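Local coordinates for chitinase A (Cycas revoluta, PDB 4MNK), which probably hydrolyses chitin as a family 18 glycoside hydrolase and is captured here with N-acetylglucosamine sugars bound, at residues A[115-120]-A[133-138]; A[151-156]-A[183-188]; A[38-43]-A[86-91]. All blocks are in the same frame, centred on the assembly; numbering follows the deposited sequence.

Interaction 1. Residues A[115-120]-A[133-138]; sequences LDLDYE and KLVSEL. With NAG (2-acetamido-2-deoxy-beta-D-glucopyranose), chain B.
Leu-117 pushes a single methyl, CD1, into a shallow hollow made by Leu-134, Val-135 and Leu-138, and so seats helix 125-149 on strand 114-119 in a beta-alpha-beta unit of the family 18 TIM barrel. The two elements run nearly antiparallel, at 177°, with their axes 11.8 Å apart, which is room for one layer of interlocking branched side chains. Leu-117 CD1 is the bump. It lies 3.9 Å from Val-135 CG2, the two side chains sliding past each other in opposite directions, and it meets Leu-138 CD2 tip to tip at 4.1 Å. The far wall is more distant, Leu-134 CD2 standing 4.4 Å from Leu-117 CD1. With CG anti to the carbonyl carbon (chi1 -53°), Leu-117 is directed at this groove. Leu-138 works in both directions: while CD2 borders the hollow, its other branch, CD1, approaches Leu-115 CD1 at 4.2 Å, so that Leu-138 serves both outward-pointing leucines of the strand. Ser-103 of helix 93-110 touches both Leu-115 and Leu-138.

Strand alternation gives the segment two different faces. The leucines point to the helix, whereas Asp-116, Asp-118 and Glu-120 spell the DxDxE signature of the family. Asp-116 is bonded to Ser-74 and Thr-157 on the neighbouring strands. Asp-118 and Glu-120 face the sugar, whose O1 lies 2.9 Å from Glu-120 OE1. The firmer grip is on the acetamido group, where NAG N2 donates to Asp-118 OD1 at 3.2 Å, nearly straight at 166°.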
loop_
_atom_site.group_PDB
_atom_site.type_symbol
_atom_site.label_atom_id
_atom_site.label_comp_id
_atom_site.label_asym_id
_atom_site.label_seq_id
_atom_site.Cartn_x
_atom_site.Cartn_y
_atom_site.Cartn_z
ATOM N N LEU A 115 8.325 -10.624 4.947
ATOM C CA LEU A 115 8.477 -9.328 5.582
ATOM C C LEU A 115 8.286 -8.235 4.554
ATOM O O LEU A 115 8.662 -8.386 3.388
ATOM C CB LEU A 115 9.886 -9.189 6.164
ATOM C CG LEU A 115 10.234 -10.040 7.383
ATOM C CD1 LEU A 115 11.734 -10.027 7.639
ATOM C CD2 LEU A 115 9.465 -9.564 8.610
ATOM N N ASP A 116 7.717 -7.124 5.004
ATOM C CA ASP A 116 7.571 -5.940 4.182
ATOM C C ASP A 116 8.075 -4.738 4.963
ATOM O O ASP A 116 7.888 -4.662 6.180
ATOM C CB ASP A 116 6.106 -5.745 3.793
ATOM C CG ASP A 116 5.871 -4.481 2.986
ATOM O OD1 ASP A 116 6.211 -4.460 1.785
ATOM O OD2 ASP A 116 5.330 -3.509 3.554
ATOM N N LEU A 117 8.719 -3.810 4.261
ATOM C CA LEU A 117 9.144 -2.550 4.860
ATOM C C LEU A 117 8.315 -1.411 4.291
ATOM O O LEU A 117 8.254 -1.236 3.073
ATOM C CB LEU A 117 10.631 -2.298 4.593
ATOM C CG LEU A 117 11.603 -3.419 4.970
ATOM C CD1 LEU A 117 13.018 -3.041 4.572
ATOM C CD2 LEU A 117 11.531 -3.741 6.456
ATOM N N ASP A 118 7.666 -0.654 5.171
ATOM C CA ASP A 118 6.921 0.528 4.758
ATOM C C ASP A 118 7.586 1.770 5.343
ATOM O O ASP A 118 7.327 2.156 6.485
ATOM C CB ASP A 118 5.446 0.420 5.171
ATOM C CG ASP A 118 4.588 1.541 4.596
ATOM O OD1 ASP A 118 3.366 1.541 4.850
ATOM O OD2 ASP A 118 5.127 2.424 3.894
ATOM N N TYR A 119 8.450 2.372 4.528
ATOM C CA TYR A 119 9.282 3.507 4.904
ATOM C C TYR A 119 8.994 4.655 3.944
ATOM O O TYR A 119 9.318 4.584 2.756
ATOM C CB TYR A 119 10.754 3.087 4.832
ATOM C CG TYR A 119 11.799 4.146 5.142
ATOM C CD1 TYR A 119 13.130 3.925 4.801
ATOM C CD2 TYR A 119 11.473 5.353 5.774
ATOM C CE1 TYR A 119 14.113 4.860 5.081
ATOM C CE2 TYR A 119 12.455 6.307 6.049
ATOM C CZ TYR A 119 13.771 6.049 5.699
ATOM O OH TYR A 119 14.754 6.971 5.970
ATOM N N GLU A 120 8.378 5.710 4.467
ATOM C CA GLU A 120 7.923 6.818 3.639
ATOM C C GLU A 120 8.568 8.131 4.096
ATOM O O GLU A 120 8.027 8.805 4.968
ATOM C CB GLU A 120 6.388 6.891 3.665
ATOM C CG GLU A 120 5.725 5.618 3.128
ATOM C CD GLU A 120 4.211 5.581 3.282
ATOM O OE1 GLU A 120 3.562 6.646 3.278
ATOM O OE2 GLU A 120 3.661 4.466 3.382
ATOM N N LYS A 133 21.888 -0.003 2.877
ATOM C CA LYS A 133 22.643 -0.825 3.828
ATOM C C LYS A 133 21.716 -1.779 4.579
ATOM O O LYS A 133 21.988 -2.973 4.657
ATOM C CB LYS A 133 23.420 0.045 4.820
ATOM C CG LYS A 133 24.500 0.923 4.199
ATOM C CD LYS A 133 25.173 1.789 5.256
ATOM C CE LYS A 133 26.004 2.895 4.631
ATOM N NZ LYS A 133 26.629 3.759 5.671
ATOM N N LEU A 134 20.615 -1.250 5.114
ATOM C CA LEU A 134 19.647 -2.070 5.845
ATOM C C LEU A 134 19.100 -3.206 4.987
ATOM O O LEU A 134 19.103 -4.368 5.402
ATOM C CB LEU A 134 18.486 -1.220 6.376
ATOM C CG LEU A 134 17.453 -1.977 7.224
ATOM C CD1 LEU A 134 17.956 -2.160 8.654
ATOM C CD2 LEU A 134 16.102 -1.269 7.205
ATOM N N VAL A 135 18.628 -2.860 3.792
ATOM C CA VAL A 135 17.980 -3.829 2.915
ATOM C C VAL A 135 18.963 -4.893 2.415
ATOM O O VAL A 135 18.619 -6.075 2.343
ATOM C CB VAL A 135 17.229 -3.134 1.754
ATOM C CG1 VAL A 135 16.667 -4.150 0.773
ATOM C CG2 VAL A 135 16.097 -2.271 2.301
ATOM N N SER A 136 20.192 -4.484 2.104
ATOM C CA SER A 136 21.209 -5.441 1.672
ATOM C C SER A 136 21.493 -6.460 2.778
ATOM O O SER A 136 21.578 -7.665 2.522
ATOM C CB SER A 136 22.492 -4.725 1.254
ATOM O OG SER A 136 23.444 -5.650 0.758
ATOM N N GLU A 137 21.621 -5.968 4.009
ATOM C CA GLU A 137 21.849 -6.822 5.173
ATOM C C GLU A 137 20.656 -7.742 5.446
ATOM O O GLU A 137 20.830 -8.912 5.798
ATOM C CB GLU A 137 22.197 -5.969 6.398
ATOM C CG GLU A 137 23.586 -5.321 6.300
ATOM C CD GLU A 137 23.757 -4.069 7.156
ATOM O OE1 GLU A 137 22.898 -3.780 8.012
ATOM O OE2 GLU A 137 24.776 -3.367 6.968
ATOM N N LEU A 138 19.448 -7.219 5.257
ATOM C CA LEU A 138 18.235 -8.008 5.452
ATOM C C LEU A 138 18.123 -9.140 4.423
ATOM O O LEU A 138 17.822 -10.281 4.778
ATOM C CB LEU A 138 16.996 -7.107 5.425
ATOM C CG LEU A 138 15.639 -7.750 5.728
ATOM C CD1 LEU A 138 15.631 -8.503 7.062
ATOM C CD2 LEU A 138 14.565 -6.679 5.716
HETATM C C1 NAG B . 0.011 5.076 2.576
HETATM C C2 NAG B . 0.319 4.095 3.716
HETATM C C3 NAG B . -0.928 3.791 4.549
HETATM C C4 NAG B . -1.770 5.031 4.863
HETATM C C5 NAG B . -1.967 5.872 3.597
HETATM C C6 NAG B . -2.777 7.149 3.833
HETATM C C7 NAG B . 0.388 2.042 2.300
HETATM C C8 NAG B . 1.166 0.796 1.990
HETATM N N2 NAG B . 0.905 2.842 3.245
HETATM O O1 NAG B . 1.216 5.505 1.983
HETATM O O3 NAG B . -0.554 3.134 5.743
HETATM O O4 NAG B . -3.019 4.603 5.360
HETATM O O5 NAG B . -0.701 6.203 3.060
HETATM O O6 NAG B . -2.116 7.993 4.749
HETATM O O7 NAG B . -0.657 2.272 1.689
#

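Interaction 2. Residues A[151-156]-A[183-188]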
loop_
_atom_site.group_PDB
_atom_site.type_symbol
_atom_site.label_atom_id
_atom_site.label_comp_id
_atom_site.label_asym_id
_atom_site.label_seq_id
_atom_site.Cartn_x
_atom_site.Cartn_y
_atom_site.Cartn_z
ATOM N N LYS A 151 13.993 -24.096 5.640
ATOM C CA LYS A 151 12.714 -23.610 5.127
ATOM C C LYS A 151 12.926 -22.705 3.910
ATOM O O LYS A 151 14.005 -22.124 3.757
ATOM C CB LYS A 151 11.968 -22.838 6.220
ATOM C CG LYS A 151 11.639 -23.650 7.463
ATOM C CD LYS A 151 11.059 -22.763 8.551
ATOM C CE LYS A 151 10.893 -23.525 9.855
ATOM N NZ LYS A 151 10.386 -22.646 10.946
ATOM N N PRO A 152 11.902 -22.583 3.036
ATOM C CA PRO A 152 11.980 -21.601 1.953
ATOM C C PRO A 152 12.222 -20.210 2.528
ATOM O O PRO A 152 11.676 -19.879 3.589
ATOM C CB PRO A 152 10.589 -21.661 1.317
ATOM C CG PRO A 152 10.073 -23.006 1.652
ATOM C CD PRO A 152 10.649 -23.360 2.987
ATOM N N ARG A 153 13.041 -19.409 1.855
ATOM C CA ARG A 153 13.357 -18.085 2.375
ATOM C C ARG A 153 12.100 -17.234 2.513
ATOM O O ARG A 153 11.147 -17.359 1.737
ATOM C CB ARG A 153 14.442 -17.371 1.550
ATOM C CG ARG A 153 14.007 -16.794 0.217
ATOM C CD ARG A 153 15.108 -15.920 -0.366
ATOM N NE ARG A 153 14.773 -15.416 -1.696
ATOM C CZ ARG A 153 15.094 -16.022 -2.838
ATOM N NH1 ARG A 153 15.767 -17.168 -2.832
ATOM N NH2 ARG A 153 14.738 -15.476 -3.993
ATOM N N LEU A 154 12.100 -16.391 3.536
ATOM C CA LEU A 154 11.056 -15.400 3.706
ATOM C C LEU A 154 10.986 -14.521 2.469
ATOM O O LEU A 154 12.015 -14.174 1.881
ATOM C CB LEU A 154 11.348 -14.538 4.933
ATOM C CG LEU A 154 11.169 -15.198 6.301
ATOM C CD1 LEU A 154 11.806 -14.340 7.379
ATOM C CD2 LEU A 154 9.691 -15.445 6.599
ATOM N N LEU A 155 9.769 -14.178 2.063
ATOM C CA LEU A 155 9.575 -13.158 1.048
ATOM C C LEU A 155 9.989 -11.810 1.623
ATOM O O LEU A 155 9.919 -11.596 2.832
ATOM C CB LEU A 155 8.119 -13.111 0.583
ATOM C CG LEU A 155 7.523 -14.379 -0.039
ATOM C CD1 LEU A 155 6.022 -14.225 -0.193
ATOM C CD2 LEU A 155 8.169 -14.722 -1.380
ATOM N N LEU A 156 10.439 -10.913 0.754
ATOM C CA LEU A 156 10.784 -9.562 1.157
ATOM C C LEU A 156 10.235 -8.576 0.147
ATOM O O LEU A 156 10.551 -8.647 -1.043
ATOM C CB LEU A 156 12.300 -9.392 1.300
ATOM C CG LEU A 156 12.764 -8.001 1.749
ATOM C CD1 LEU A 156 12.256 -7.664 3.149
ATOM C CD2 LEU A 156 14.278 -7.881 1.670
ATOM N N GLY A 183 17.273 -7.893 -4.556
ATOM C CA GLY A 183 17.075 -8.138 -3.128
ATOM C C GLY A 183 15.658 -8.454 -2.687
ATOM O O GLY A 183 15.460 -9.039 -1.618
ATOM N N LEU A 184 14.676 -8.061 -3.498
ATOM C CA LEU A 184 13.262 -8.145 -3.121
ATOM C C LEU A 184 12.450 -8.970 -4.101
ATOM O O LEU A 184 12.779 -9.058 -5.283
ATOM C CB LEU A 184 12.649 -6.743 -3.029
ATOM C CG LEU A 184 12.837 -5.929 -1.746
ATOM C CD1 LEU A 184 14.268 -5.446 -1.576
ATOM C CD2 LEU A 184 11.891 -4.755 -1.743
ATOM N N ASP A 185 11.367 -9.554 -3.603
ATOM C CA ASP A 185 10.466 -10.327 -4.447
ATOM C C ASP A 185 9.570 -9.436 -5.297
ATOM O O ASP A 185 9.292 -9.758 -6.452
ATOM C CB ASP A 185 9.661 -11.296 -3.592
ATOM C CG ASP A 185 10.540 -12.333 -2.949
ATOM O OD1 ASP A 185 10.924 -13.296 -3.646
ATOM O OD2 ASP A 185 10.878 -12.172 -1.760
ATOM N N TRP A 186 9.135 -8.318 -4.723
ATOM C CA TRP A 186 8.439 -7.268 -5.465
ATOM C C TRP A 186 8.350 -5.999 -4.634
ATOM O O TRP A 186 8.708 -6.000 -3.455
ATOM C CB TRP A 186 7.044 -7.717 -5.932
ATOM C CG TRP A 186 5.999 -7.905 -4.854
ATOM C CD1 TRP A 186 5.195 -6.942 -4.309
ATOM C CD2 TRP A 186 5.619 -9.140 -4.238
ATOM N NE1 TRP A 186 4.347 -7.500 -3.379
ATOM C CE2 TRP A 186 4.588 -8.848 -3.315
ATOM C CE3 TRP A 186 6.060 -10.463 -4.363
ATOM C CZ2 TRP A 186 3.990 -9.835 -2.525
ATOM C CZ3 TRP A 186 5.464 -11.441 -3.578
ATOM C CH2 TRP A 186 4.444 -11.120 -2.667
ATOM N N VAL A 187 7.893 -4.919 -5.263
ATOM C CA VAL A 187 7.579 -3.686 -4.553
ATOM C C VAL A 187 6.114 -3.334 -4.753
ATOM O O VAL A 187 5.531 -3.609 -5.804
ATOM C CB VAL A 187 8.483 -2.489 -4.964
ATOM C CG1 VAL A 187 9.933 -2.766 -4.609
ATOM C CG2 VAL A 187 8.332 -2.143 -6.450
ATOM N N ASN A 188 5.538 -2.733 -3.721
ATOM C CA ASN A 188 4.152 -2.308 -3.727
ATOM C C ASN A 188 4.097 -0.823 -4.049
ATOM O O ASN A 188 4.444 0.023 -3.218
ATOM C CB ASN A 188 3.510 -2.629 -2.377
ATOM C CG ASN A 188 3.445 -4.122 -2.107
ATOM O OD1 ASN A 188 3.002 -4.898 -2.957
ATOM N ND2 ASN A 188 3.895 -4.534 -0.926
HETATM O O HOH W 1 13.062 -13.186 -0.511
HETATM O O HOH W 2 13.729 -12.779 -3.930
#
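Asp-185 and Leu-156 hold each other by two hydrogen bonds where strands 155-161 and 186-190, parallel neighbours in the TIM barrel, begin. Asp-185 N donates to Leu-156 O at 2.8 Å, almost in line with the carbonyl bond, and the side chain then returns to the same residue. Its CB passes 3.8 Å from Leu-156 O. Next, CG meets the methyl Leu-155 CD2 at 3.7 Å, the two side chains crossing at about a right angle. With CG anti to the carbonyl carbon (chi1 -65°), the carboxylate is carried to the backbone of the other segment, where OD2 accepts from Leu-156 N at 2.8 Å through its anti lone pair, with an N-H...O angle of 162°. OD2 also accepts a hydrogen bond from a water that bridges to Leu-154 O and Arg-153 NE. A second water, weakly bonded to OD1, accepts from Arg-153 NH2. Beside this polar clasp, Leu-156 CD2 packs against Leu-184 CD1 at 4.1 Å.

Arg-153 NH2 and Asp-185 OD1 stay 4.4 Å apart, too far for a salt bridge. The chemistry implies a carboxylate spent chiefly on a backbone N-H and on water, its charge probably eased by the arginine at a distance.

Interaction 3. Residues A[38-43]-A[86-91]; sequences LNAPTF and FAKLNS
Leu-38 and Phe-43, on the loop that follows strand 30-36 of the TIM barrel, make an apolar, largely buried contact with helix 80-90, built on two CH-pi approaches that run in opposite directions. In the first the loop supplies the aliphatic group: Leu-38 CD2 stands over the centre of the Phe-86 ring, 3.7 Å from its centroid and only 9° off the normal, while CD1 of the same leucine reaches Phe-86 CE1 at 3.9 Å. The Phe-86 ring also stacks with Tyr-119 of strand 114-119. In the second the helix supplies it: Leu-89 CB sits 3.8 Å from the centroid of the Phe-43 ring, shifted toward the rim, and its CD1 lies 3.8 Å from Phe-43 CG.

Phe-43 is the flat plate of this arrangement. Its opposite face is covered by Ala-40 CA, 4.0 Å above the ring plane, the loop turning back here with a cis peptide before Pro-41 and a backbone hydrogen bond from Phe-43 N to Asn-39 O. The ring is therefore sandwiched between its own loop and the helix. With an alanine here, Leu-89 CB and Ala-40 would probably be left facing each other across a gap, and the loop would lose much of its grip on the helix. Leu-89, its CG anti to the backbone N (chi1 165°), spans both halves, since its CD2 lies 4.2 Å from Leu-38 CD2. At the exposed margin, near the plane of the ring, Lys-88 CB approaches Phe-43 CZ at 4.3 Å.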
loop_
_atom_site.group_PDB
_atom_site.type_symbol
_atom_site.label_atom_id
_atom_site.label_comp_id
_atom_site.label_asym_id
_atom_site.label_seq_id
_atom_site.Cartn_x
_atom_site.Cartn_y
_atom_site.Cartn_z
ATOM N N LEU A 38 8.889 -0.510 14.855
ATOM C CA LEU A 38 10.353 -0.543 14.873
ATOM C C LEU A 38 10.924 -0.675 16.280
ATOM O O LEU A 38 11.985 -1.269 16.462
ATOM C CB LEU A 38 10.930 0.689 14.170
ATOM C CG LEU A 38 11.006 0.618 12.639
ATOM C CD1 LEU A 38 9.635 0.747 11.983
ATOM C CD2 LEU A 38 11.950 1.678 12.096
ATOM N N ASN A 39 10.210 -0.127 17.264
ATOM C CA ASN A 39 10.596 -0.236 18.675
ATOM C C ASN A 39 11.992 0.338 18.960
ATOM O O ASN A 39 12.872 -0.348 19.490
ATOM C CB ASN A 39 10.465 -1.694 19.156
ATOM C CG ASN A 39 10.673 -1.853 20.657
ATOM O OD1 ASN A 39 10.443 -0.927 21.438
ATOM N ND2 ASN A 39 11.111 -3.039 21.064
ATOM N N ALA A 40 12.187 1.602 18.583
ATOM C CA ALA A 40 13.369 2.361 18.987
ATOM C C ALA A 40 13.396 2.467 20.516
ATOM O O ALA A 40 12.333 2.517 21.138
ATOM C CB ALA A 40 13.338 3.746 18.360
ATOM N N PRO A 41 14.599 2.510 21.132
ATOM C CA PRO A 41 15.939 2.530 20.540
ATOM C C PRO A 41 16.603 1.163 20.326
ATOM O O PRO A 41 17.648 1.093 19.676
ATOM C CB PRO A 41 16.741 3.338 21.563
ATOM C CG PRO A 41 16.117 2.980 22.865
ATOM C CD PRO A 41 14.655 2.721 22.592
ATOM N N THR A 42 16.019 0.091 20.862
ATOM C CA THR A 42 16.619 -1.240 20.718
ATOM C C THR A 42 16.433 -1.791 19.308
ATOM O O THR A 42 17.240 -2.597 18.839
ATOM C CB THR A 42 16.056 -2.272 21.724
ATOM O OG1 THR A 42 14.671 -2.520 21.446
ATOM C CG2 THR A 42 16.225 -1.797 23.166
ATOM N N PHE A 43 15.363 -1.352 18.645
ATOM C CA PHE A 43 14.981 -1.856 17.319
ATOM C C PHE A 43 14.801 -3.369 17.298
ATOM O O PHE A 43 15.083 -4.040 16.300
ATOM C CB PHE A 43 15.931 -1.349 16.224
ATOM C CG PHE A 43 15.861 0.133 16.023
ATOM C CD1 PHE A 43 16.854 0.969 16.527
ATOM C CD2 PHE A 43 14.779 0.701 15.357
ATOM C CE1 PHE A 43 16.776 2.347 16.354
ATOM C CE2 PHE A 43 14.691 2.073 15.179
ATOM C CZ PHE A 43 15.693 2.900 15.678
ATOM N N PHE A 86 13.158 4.930 11.178
ATOM C CA PHE A 86 13.975 4.342 10.112
ATOM C C PHE A 86 15.266 5.131 9.898
ATOM O O PHE A 86 16.336 4.545 9.726
ATOM C CB PHE A 86 13.207 4.252 8.792
ATOM C CG PHE A 86 12.489 2.943 8.581
ATOM C CD1 PHE A 86 11.102 2.909 8.505
ATOM C CD2 PHE A 86 13.197 1.751 8.434
ATOM C CE1 PHE A 86 10.429 1.709 8.294
ATOM C CE2 PHE A 86 12.533 0.547 8.229
ATOM C CZ PHE A 86 11.145 0.529 8.158
ATOM N N ALA A 87 15.167 6.459 9.917
ATOM C CA ALA A 87 16.336 7.314 9.715
ATOM C C ALA A 87 17.370 7.121 10.827
ATOM O O ALA A 87 18.571 7.056 10.556
ATOM C CB ALA A 87 15.922 8.773 9.597
ATOM N N LYS A 88 16.904 7.009 12.070
ATOM C CA LYS A 88 17.795 6.738 13.204
ATOM C C LYS A 88 18.415 5.349 13.091
ATOM O O LYS A 88 19.628 5.181 13.250
ATOM C CB LYS A 88 17.044 6.861 14.532
ATOM C CG LYS A 88 16.761 8.291 14.961
ATOM C CD LYS A 88 16.138 8.363 16.350
ATOM C CE LYS A 88 14.672 7.953 16.337
ATOM N NZ LYS A 88 14.042 8.080 17.680
ATOM N N LEU A 89 17.569 4.362 12.807
ATOM C CA LEU A 89 17.987 2.976 12.645
ATOM C C LEU A 89 19.080 2.809 11.597
ATOM O O LEU A 89 20.120 2.203 11.861
ATOM C CB LEU A 89 16.780 2.118 12.252
ATOM C CG LEU A 89 17.041 0.715 11.701
ATOM C CD1 LEU A 89 17.690 -0.184 12.736
ATOM C CD2 LEU A 89 15.743 0.117 11.202
ATOM N N ASN A 90 18.835 3.347 10.406
ATOM C CA ASN A 90 19.654 3.011 9.249
ATOM C C ASN A 90 21.073 3.575 9.306
ATOM O O ASN A 90 21.961 3.091 8.609
ATOM C CB ASN A 90 18.943 3.407 7.952
ATOM C CG ASN A 90 17.653 2.630 7.731
ATOM O OD1 ASN A 90 17.439 1.573 8.327
ATOM N ND2 ASN A 90 16.787 3.154 6.868
ATOM N N SER A 91 21.280 4.579 10.157
ATOM C CA SER A 91 22.593 5.202 10.334
ATOM C C SER A 91 23.475 4.462 11.349
ATOM O O SER A 91 24.659 4.775 11.491
ATOM C CB SER A 91 22.418 6.665 10.752
ATOM O OG SER A 91 23.658 7.353 10.773
#

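From the N terminus the contacts come in series, without nesting or crossing. Interaction 3 opens first, bringing the loop after strand 30-36 to helix 80-90 and closing a span of 42 residues. Interaction 1 follows, a short closure of 12 residues between strand 114-119 and its own helix. Interaction 2 then closes 26 residues, joining the starts of two adjacent strands. Interaction 1 is the middle piece: Tyr-119 CE2 meets Phe-86 CB of interaction 3 at 3.5 Å, and Leu-138 CD2 meets Leu-156 CD1 of interaction 2 at 3.6 Å. Interactions 2 and 3 do not touch, their nearest atoms being about 10 Å apart.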